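Local coordinates for protein Ral guanine nucleotide dissociation stimulator-like 2 (Mus musculus, PDB 4JGW) that probably acts as a guanine nucleotide exchange factor and is a putative Ras/Rap effector, associating in vitro with GTP-bound Rap1A and H-Ras, at residues D98-L103 with E112-V117; G139-L144 with D165-L170; E208-L213 with E299-L304. All blocks are in the same frame, centred on the assembly; numbering follows the deposited sequence.

Contact 1 (D98-L103 with E112-V117)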
# COMPACT_ATOMS: atom_id res chain seq x y z
N ASP A 98 -10.46 -22.05 -18.39
CA ASP A 98 -11.73 -22.23 -19.10
C ASP A 98 -11.65 -21.68 -20.52
O ASP A 98 -11.98 -22.37 -21.48
CB ASP A 98 -12.88 -21.56 -18.35
CG ASP A 98 -13.42 -22.41 -17.21
OD1 ASP A 98 -12.92 -23.53 -17.00
OD2 ASP A 98 -14.35 -21.93 -16.52
N ARG A 99 -11.22 -20.42 -20.63
CA ARG A 99 -11.13 -19.71 -21.90
C ARG A 99 -10.19 -20.40 -22.89
O ARG A 99 -10.49 -20.47 -24.09
CB ARG A 99 -10.73 -18.24 -21.68
CG ARG A 99 -10.54 -17.40 -22.94
CD ARG A 99 -11.82 -17.24 -23.75
NE ARG A 99 -11.58 -16.53 -25.00
CZ ARG A 99 -12.47 -16.39 -25.98
NH1 ARG A 99 -13.69 -16.90 -25.87
NH2 ARG A 99 -12.14 -15.72 -27.08
N LEU A 100 -9.08 -20.92 -22.38
CA LEU A 100 -8.12 -21.65 -23.21
C LEU A 100 -8.68 -22.99 -23.70
O LEU A 100 -8.42 -23.39 -24.83
CB LEU A 100 -6.80 -21.87 -22.45
CG LEU A 100 -5.92 -20.65 -22.15
CD1 LEU A 100 -4.82 -21.02 -21.16
CD2 LEU A 100 -5.31 -20.05 -23.42
N GLU A 101 -9.44 -23.66 -22.83
CA GLU A 101 -10.06 -24.95 -23.16
C GLU A 101 -11.15 -24.83 -24.22
O GLU A 101 -11.27 -25.69 -25.09
CB GLU A 101 -10.63 -25.61 -21.90
CG GLU A 101 -9.59 -26.28 -21.02
CD GLU A 101 -10.10 -26.59 -19.62
OE1 GLU A 101 -11.33 -26.51 -19.39
OE2 GLU A 101 -9.27 -26.93 -18.75
N ALA A 102 -11.94 -23.76 -24.15
CA ALA A 102 -12.98 -23.49 -25.13
C ALA A 102 -12.40 -23.00 -26.46
O ALA A 102 -13.14 -22.63 -27.38
CB ALA A 102 -13.98 -22.49 -24.59
N LEU A 103 -11.07 -23.02 -26.55
CA LEU A 103 -10.36 -22.49 -27.70
C LEU A 103 -9.43 -23.53 -28.32
O LEU A 103 -8.63 -23.22 -29.21
CB LEU A 103 -9.57 -21.24 -27.28
CG LEU A 103 -9.83 -19.95 -28.06
CD1 LEU A 103 -11.24 -19.43 -27.83
CD2 LEU A 103 -8.83 -18.90 -27.63
N GLU A 112 -2.47 -20.38 -30.81
CA GLU A 112 -1.11 -20.03 -30.41
C GLU A 112 -1.01 -18.58 -29.92
O GLU A 112 -0.26 -18.29 -28.99
CB GLU A 112 -0.14 -20.27 -31.57
CG GLU A 112 1.33 -20.32 -31.17
CD GLU A 112 2.28 -20.36 -32.36
OE1 GLU A 112 1.81 -20.50 -33.51
OE2 GLU A 112 3.51 -20.24 -32.15
N ARG A 113 -1.76 -17.69 -30.57
CA ARG A 113 -1.80 -16.27 -30.23
C ARG A 113 -2.34 -16.05 -28.82
O ARG A 113 -1.67 -15.44 -27.99
CB ARG A 113 -2.65 -15.52 -31.25
CG ARG A 113 -2.68 -14.00 -31.09
CD ARG A 113 -3.98 -13.41 -31.64
NE ARG A 113 -4.16 -13.66 -33.07
CZ ARG A 113 -5.34 -13.69 -33.69
NH1 ARG A 113 -6.46 -13.48 -33.02
NH2 ARG A 113 -5.39 -13.93 -34.99
N THR A 114 -3.54 -16.58 -28.56
CA THR A 114 -4.21 -16.42 -27.26
C THR A 114 -3.45 -17.13 -26.14
O THR A 114 -3.35 -16.61 -25.02
CB THR A 114 -5.67 -16.91 -27.32
OG1 THR A 114 -6.35 -16.24 -28.38
CG2 THR A 114 -6.40 -16.64 -26.01
N THR A 115 -2.92 -18.32 -26.44
CA THR A 115 -2.08 -19.05 -25.50
C THR A 115 -0.85 -18.21 -25.14
O THR A 115 -0.43 -18.17 -23.98
CB THR A 115 -1.66 -20.43 -26.04
OG1 THR A 115 -2.83 -21.15 -26.45
CG2 THR A 115 -0.93 -21.24 -24.98
N GLY A 116 -0.29 -17.53 -26.14
CA GLY A 116 0.82 -16.60 -25.93
C GLY A 116 0.47 -15.44 -25.03
O GLY A 116 1.27 -15.03 -24.18
N VAL A 117 -0.74 -14.89 -25.20
CA VAL A 117 -1.24 -13.82 -24.34
C VAL A 117 -1.43 -14.35 -22.92
O VAL A 117 -1.08 -13.67 -21.95
CB VAL A 117 -2.54 -13.19 -24.89
CG1 VAL A 117 -2.99 -12.02 -24.01
CG2 VAL A 117 -2.35 -12.72 -26.32
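Leu100 and Thr115 bring the two backbones closest, their CA atoms 7.0 Å apart. Residues 98-101 are the last turn of one helix; Ala102 leaves helical geometry, and the chain moves on through Leu103, whose N still bonds back to Leu100 O. Residues 112-117 are helical throughout.

Leu103 makes the close contact. Its CD2 sits over the side chain of Thr114 at right angles to it, 3.7 Å from Thr114 CG2 and equally near that residue's OG1 and CB. Its other methyl, CD1, lies 3.8 Å above the centre of the guanidinium plane of Arg99; the two methyls thus touch different partners, Arg99 within the segment and Thr114 across it. Leu100 is looser: its side chain and that of Thr115 cross at about a right angle, with Leu100 CD2 4.0 Å from Thr115 CA. Both threonines turn OG1 beside their own backbone N (chi1 -55° and -53°), where the hydroxyls bond to Glu110 O and Leu111 O in the preceding turn. Phe147 of helix 138-151 touches both Leu100 and Thr115.

The leucine methyls therefore rest on threonine carbons and beside hydroxyls already bonded within their own helix, and the end of helix 89-101 and the residues just after it meet helix 108-128 by apolar contact.

Contact 2 (G139-L144 with D165-L170)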
# COMPACT_ATOMS: atom_id res chain seq x y z
N GLY A 139 -5.17 -27.45 -8.72
CA GLY A 139 -6.02 -28.02 -9.77
C GLY A 139 -6.01 -27.21 -11.05
O GLY A 139 -6.01 -27.77 -12.15
N GLN A 140 -6.01 -25.88 -10.90
CA GLN A 140 -5.97 -24.96 -12.04
C GLN A 140 -4.62 -25.00 -12.76
O GLN A 140 -4.55 -24.76 -13.97
CB GLN A 140 -6.29 -23.53 -11.60
CG GLN A 140 -7.74 -23.29 -11.21
CD GLN A 140 -8.05 -23.62 -9.76
OE1 GLN A 140 -7.21 -24.15 -9.03
NE2 GLN A 140 -9.26 -23.30 -9.33
N LEU A 141 -3.56 -25.30 -12.01
CA LEU A 141 -2.22 -25.45 -12.56
C LEU A 141 -2.14 -26.69 -13.45
O LEU A 141 -1.62 -26.63 -14.57
CB LEU A 141 -1.18 -25.54 -11.44
CG LEU A 141 0.22 -24.92 -11.63
CD1 LEU A 141 0.96 -24.91 -10.30
CD2 LEU A 141 1.05 -25.63 -12.69
N ASP A 142 -2.68 -27.81 -12.95
CA ASP A 142 -2.76 -29.06 -13.71
C ASP A 142 -3.66 -28.89 -14.93
O ASP A 142 -3.40 -29.46 -15.99
CB ASP A 142 -3.30 -30.20 -12.83
CG ASP A 142 -2.46 -30.43 -11.58
OD1 ASP A 142 -1.26 -30.09 -11.57
OD2 ASP A 142 -3.02 -30.97 -10.60
N ARG A 143 -4.71 -28.09 -14.77
CA ARG A 143 -5.63 -27.73 -15.84
C ARG A 143 -4.90 -26.96 -16.95
O ARG A 143 -5.22 -27.11 -18.13
CB ARG A 143 -6.75 -26.86 -15.26
CG ARG A 143 -8.13 -27.14 -15.80
CD ARG A 143 -9.12 -26.15 -15.20
NE ARG A 143 -10.49 -26.38 -15.63
CZ ARG A 143 -11.53 -25.63 -15.27
NH1 ARG A 143 -11.35 -24.58 -14.48
NH2 ARG A 143 -12.75 -25.93 -15.70
N LEU A 144 -3.93 -26.14 -16.56
CA LEU A 144 -3.15 -25.34 -17.51
C LEU A 144 -2.09 -26.15 -18.25
O LEU A 144 -2.02 -26.10 -19.48
CB LEU A 144 -2.50 -24.14 -16.81
CG LEU A 144 -1.51 -23.28 -17.60
CD1 LEU A 144 -2.21 -22.48 -18.70
CD2 LEU A 144 -0.74 -22.35 -16.67
N ASP A 165 9.28 -22.29 -18.48
CA ASP A 165 9.73 -21.60 -17.27
C ASP A 165 8.56 -21.14 -16.39
O ASP A 165 8.69 -21.09 -15.17
CB ASP A 165 10.63 -20.42 -17.62
CG ASP A 165 12.06 -20.84 -17.91
OD1 ASP A 165 12.93 -20.62 -17.05
OD2 ASP A 165 12.31 -21.41 -19.00
N LEU A 166 7.44 -20.80 -17.02
CA LEU A 166 6.24 -20.36 -16.31
C LEU A 166 5.68 -21.46 -15.42
O LEU A 166 5.35 -21.22 -14.25
CB LEU A 166 5.17 -19.84 -17.28
CG LEU A 166 3.80 -19.43 -16.72
CD1 LEU A 166 3.91 -18.26 -15.74
CD2 LEU A 166 2.84 -19.09 -17.84
N ILE A 167 5.57 -22.67 -15.97
CA ILE A 167 5.06 -23.83 -15.23
C ILE A 167 5.98 -24.15 -14.04
O ILE A 167 5.50 -24.35 -12.93
CB ILE A 167 4.90 -25.08 -16.14
CG1 ILE A 167 4.05 -24.74 -17.37
CG2 ILE A 167 4.27 -26.24 -15.37
CD1 ILE A 167 4.29 -25.65 -18.57
N ARG A 168 7.29 -24.17 -14.30
CA ARG A 168 8.30 -24.41 -13.26
C ARG A 168 8.20 -23.39 -12.13
O ARG A 168 8.26 -23.75 -10.95
CB ARG A 168 9.70 -24.40 -13.88
CG ARG A 168 10.84 -24.57 -12.88
CD ARG A 168 12.19 -24.63 -13.58
NE ARG A 168 12.55 -23.37 -14.24
CZ ARG A 168 13.34 -22.44 -13.72
NH1 ARG A 168 13.88 -22.60 -12.52
NH2 ARG A 168 13.60 -21.33 -14.40
N ASN A 169 8.05 -22.12 -12.49
CA ASN A 169 7.91 -21.04 -11.52
C ASN A 169 6.59 -21.10 -10.74
O ASN A 169 6.55 -20.75 -9.56
CB ASN A 169 8.07 -19.67 -12.19
CG ASN A 169 9.51 -19.39 -12.63
OD1 ASN A 169 10.46 -19.66 -11.89
ND2 ASN A 169 9.66 -18.84 -13.82
N LEU A 170 5.53 -21.55 -11.40
CA LEU A 170 4.23 -21.74 -10.76
C LEU A 170 4.20 -22.98 -9.87
O LEU A 170 3.44 -23.04 -8.90
CB LEU A 170 3.11 -21.81 -11.80
CG LEU A 170 2.65 -20.51 -12.49
CD1 LEU A 170 1.83 -20.83 -13.73
CD2 LEU A 170 1.86 -19.61 -11.55
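Leu141 reaches across to Leu170 and Ile167 one atom at a time. Its CB points at the opposite helix but still stands back from it. At CG the chain forks. CD1 presses on Leu170, 3.4 Å from the carbonyl O, 3.8 Å from C and 4.1 Å from CB of that residue, while CD2 takes the other direction and stops 4.2 Å from Ile167 CG2. A chi1 of -145°, well off a staggered value, accompanies this spread over two residues a turn apart.

One turn along, Leu144 CD2 meets Leu170 CD1 at 4.2 Å, the two leucines crossing at about a right angle. Leu144 also touches Leu100 and Leu122, so it belongs to a wider apolar core. On the exposed flank of helix 164-172, Arg168 NH2 holds Asp165 OD1 in a salt bridge within the helix, meeting the oxygen on its anti side but 35° out of the carboxylate plane.

The short segments run nearly antiparallel, at 164°, with axes 11.3 Å apart at closest approach, a spacing that the branched side chains bridge by their outer methyls. This is antiparallel helix packing in the all-helical part of the N-terminal Ras-GEF (REM) region.

Contact 3 (E208-L213 with E299-L304)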
# COMPACT_ATOMS: atom_id res chain seq x y z
N GLU A 208 16.80 7.01 12.04
CA GLU A 208 17.35 6.03 11.09
C GLU A 208 16.89 4.61 11.41
O GLU A 208 16.60 3.82 10.51
CB GLU A 208 18.88 6.09 11.09
CG GLU A 208 19.45 7.28 10.34
CD GLU A 208 20.93 7.51 10.63
OE1 GLU A 208 21.58 6.65 11.26
OE2 GLU A 208 21.45 8.56 10.21
N GLN A 209 16.83 4.30 12.70
CA GLN A 209 16.47 2.97 13.17
C GLN A 209 14.97 2.73 13.08
O GLN A 209 14.53 1.62 12.75
CB GLN A 209 16.97 2.79 14.60
CG GLN A 209 17.72 1.49 14.86
CD GLN A 209 18.76 1.14 13.80
OE1 GLN A 209 18.93 -0.03 13.46
NE2 GLN A 209 19.46 2.14 13.26
N LEU A 210 14.18 3.76 13.37
CA LEU A 210 12.73 3.70 13.17
C LEU A 210 12.40 3.54 11.69
O LEU A 210 11.48 2.80 11.33
CB LEU A 210 12.04 4.94 13.75
CG LEU A 210 11.99 5.14 15.27
CD1 LEU A 210 11.30 6.44 15.61
CD2 LEU A 210 11.29 3.98 15.98
N THR A 211 13.16 4.23 10.84
CA THR A 211 12.97 4.19 9.39
C THR A 211 13.32 2.82 8.80
O THR A 211 12.64 2.34 7.89
CB THR A 211 13.75 5.32 8.68
OG1 THR A 211 13.43 6.57 9.30
CG2 THR A 211 13.37 5.40 7.21
N LEU A 212 14.37 2.19 9.33
CA LEU A 212 14.75 0.84 8.91
C LEU A 212 13.61 -0.16 9.11
O LEU A 212 13.33 -0.97 8.23
CB LEU A 212 16.01 0.37 9.65
CG LEU A 212 16.72 -0.89 9.14
CD1 LEU A 212 17.51 -0.60 7.87
CD2 LEU A 212 17.63 -1.45 10.22
N LEU A 213 12.97 -0.09 10.27
CA LEU A 213 11.83 -0.95 10.59
C LEU A 213 10.61 -0.62 9.74
O LEU A 213 9.95 -1.52 9.21
CB LEU A 213 11.49 -0.88 12.08
CG LEU A 213 12.50 -1.43 13.09
CD1 LEU A 213 12.22 -0.88 14.48
CD2 LEU A 213 12.52 -2.96 13.11
N GLU A 299 11.56 15.26 13.83
CA GLU A 299 12.22 16.13 12.86
C GLU A 299 13.26 15.37 12.01
O GLU A 299 13.35 15.58 10.80
CB GLU A 299 12.84 17.35 13.56
CG GLU A 299 13.60 18.32 12.66
CD GLU A 299 12.72 19.08 11.67
OE1 GLU A 299 11.49 18.86 11.61
OE2 GLU A 299 13.28 19.92 10.93
N GLU A 300 14.01 14.48 12.66
CA GLU A 300 15.01 13.67 11.95
C GLU A 300 14.37 12.62 11.04
O GLU A 300 14.94 12.25 10.01
CB GLU A 300 15.98 13.01 12.93
CG GLU A 300 16.86 13.98 13.73
CD GLU A 300 18.01 14.58 12.92
OE1 GLU A 300 18.24 14.15 11.76
OE2 GLU A 300 18.68 15.49 13.45
N CYS A 301 13.19 12.14 11.43
CA CYS A 301 12.38 11.26 10.58
C CYS A 301 11.93 11.98 9.30
O CYS A 301 11.92 11.39 8.23
CB CYS A 301 11.16 10.73 11.34
SG CYS A 301 11.51 9.45 12.58
N ARG A 302 11.56 13.25 9.44
CA ARG A 302 11.11 14.07 8.32
C ARG A 302 12.23 14.31 7.31
O ARG A 302 11.99 14.29 6.10
CB ARG A 302 10.56 15.41 8.82
CG ARG A 302 9.78 16.20 7.77
CD ARG A 302 9.60 17.65 8.20
NE ARG A 302 10.52 18.56 7.50
CZ ARG A 302 11.75 18.86 7.90
NH1 ARG A 302 12.24 18.32 9.01
NH2 ARG A 302 12.50 19.69 7.20
N LEU A 303 13.43 14.54 7.82
CA LEU A 303 14.62 14.74 6.99
C LEU A 303 14.96 13.47 6.21
O LEU A 303 15.51 13.54 5.11
CB LEU A 303 15.82 15.19 7.84
CG LEU A 303 15.73 16.58 8.50
CD1 LEU A 303 16.69 16.68 9.68
CD2 LEU A 303 16.00 17.70 7.49
N LEU A 304 14.63 12.32 6.80
CA LEU A 304 14.78 11.03 6.14
C LEU A 304 13.57 10.68 5.27
O LEU A 304 13.55 9.63 4.63
CB LEU A 304 15.02 9.92 7.17
CG LEU A 304 16.38 9.86 7.87
CD1 LEU A 304 16.30 8.89 9.03
CD2 LEU A 304 17.49 9.46 6.91
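Leu304 drives its CD1 methyl against the start of segment 208-213, and this is where the contact is tight. CD1 lies 3.6 Å from Glu208 N and 3.7 Å from Glu208 CA, so it rests on the backbone itself. The same methyl is 3.8 Å from Glu208 CG, with the two side chains at about a right angle, and 3.7 Å from Thr211 OG1. Leu304 carries CG beside its own backbone N (chi1 -73°) with CD1 leading towards the other helix, and one methyl thus serves two residues on successive turns. Thr211 OG1 is not left to this apolar neighbour: it also hydrogen-bonds to Ala207 O and to Asn306 ND2, which pins the hydroxyl between its own helix and the chain just after Leu304.

Next to this, the packing eases. Leu210 CD1 comes no nearer to Cys301 SG than 4.3 Å, although both residues are buried. On the partly exposed side, beyond CG the extended chain of Glu208 leaves Leu304 behind, and its OE2 stays 6.6 Å from Glu300 OE1. The two carboxylates, of like charge, are not in contact, and any mutual effect is probably mild.

Both segments belong to the RasGEF (CDC25-homology) catalytic domain. Helix 203-219 shows one flank to the end of helix 284-303 and another to helix 445-453: Gln209, whose CB points away from segment 299-304, bonds through OE1 to Asn444 N and Gln448 NE2, while Leu210 and Leu213 pack on Leu451. Tyr439 ties the loop before that helix to this corner, touching Thr211 and bonding through its OH to Leu304 O. Helix 307-318, the next after helix 284-303, packs on Leu210 and Cys301 through Ser309, and on Cys301 through Val310 as well.

In the fold
Contacts 1 and 2 are parts of one helical bundle, their centres 15 Å apart. Helix 138-151 joins them directly: Arg143 NH2 forms a salt bridge with Asp98 OD1 at 2.7 Å, with a longer, weak ion pair from Arg143 NE to Glu101 OE2, and Leu100 CD1 packs on Leu144 CD1 at 3.9 Å. Contact 3 lies on the opposite side of the chain's centre, in the RasGEF domain, with its centre about 49 Å from that of contact 1 and 42 Å from that of contact 2; even the nearest atoms of contacts 2 and 3 are about 27 Å apart. This is consistent with the N-terminal bundle and the RasGEF domain packing separately here.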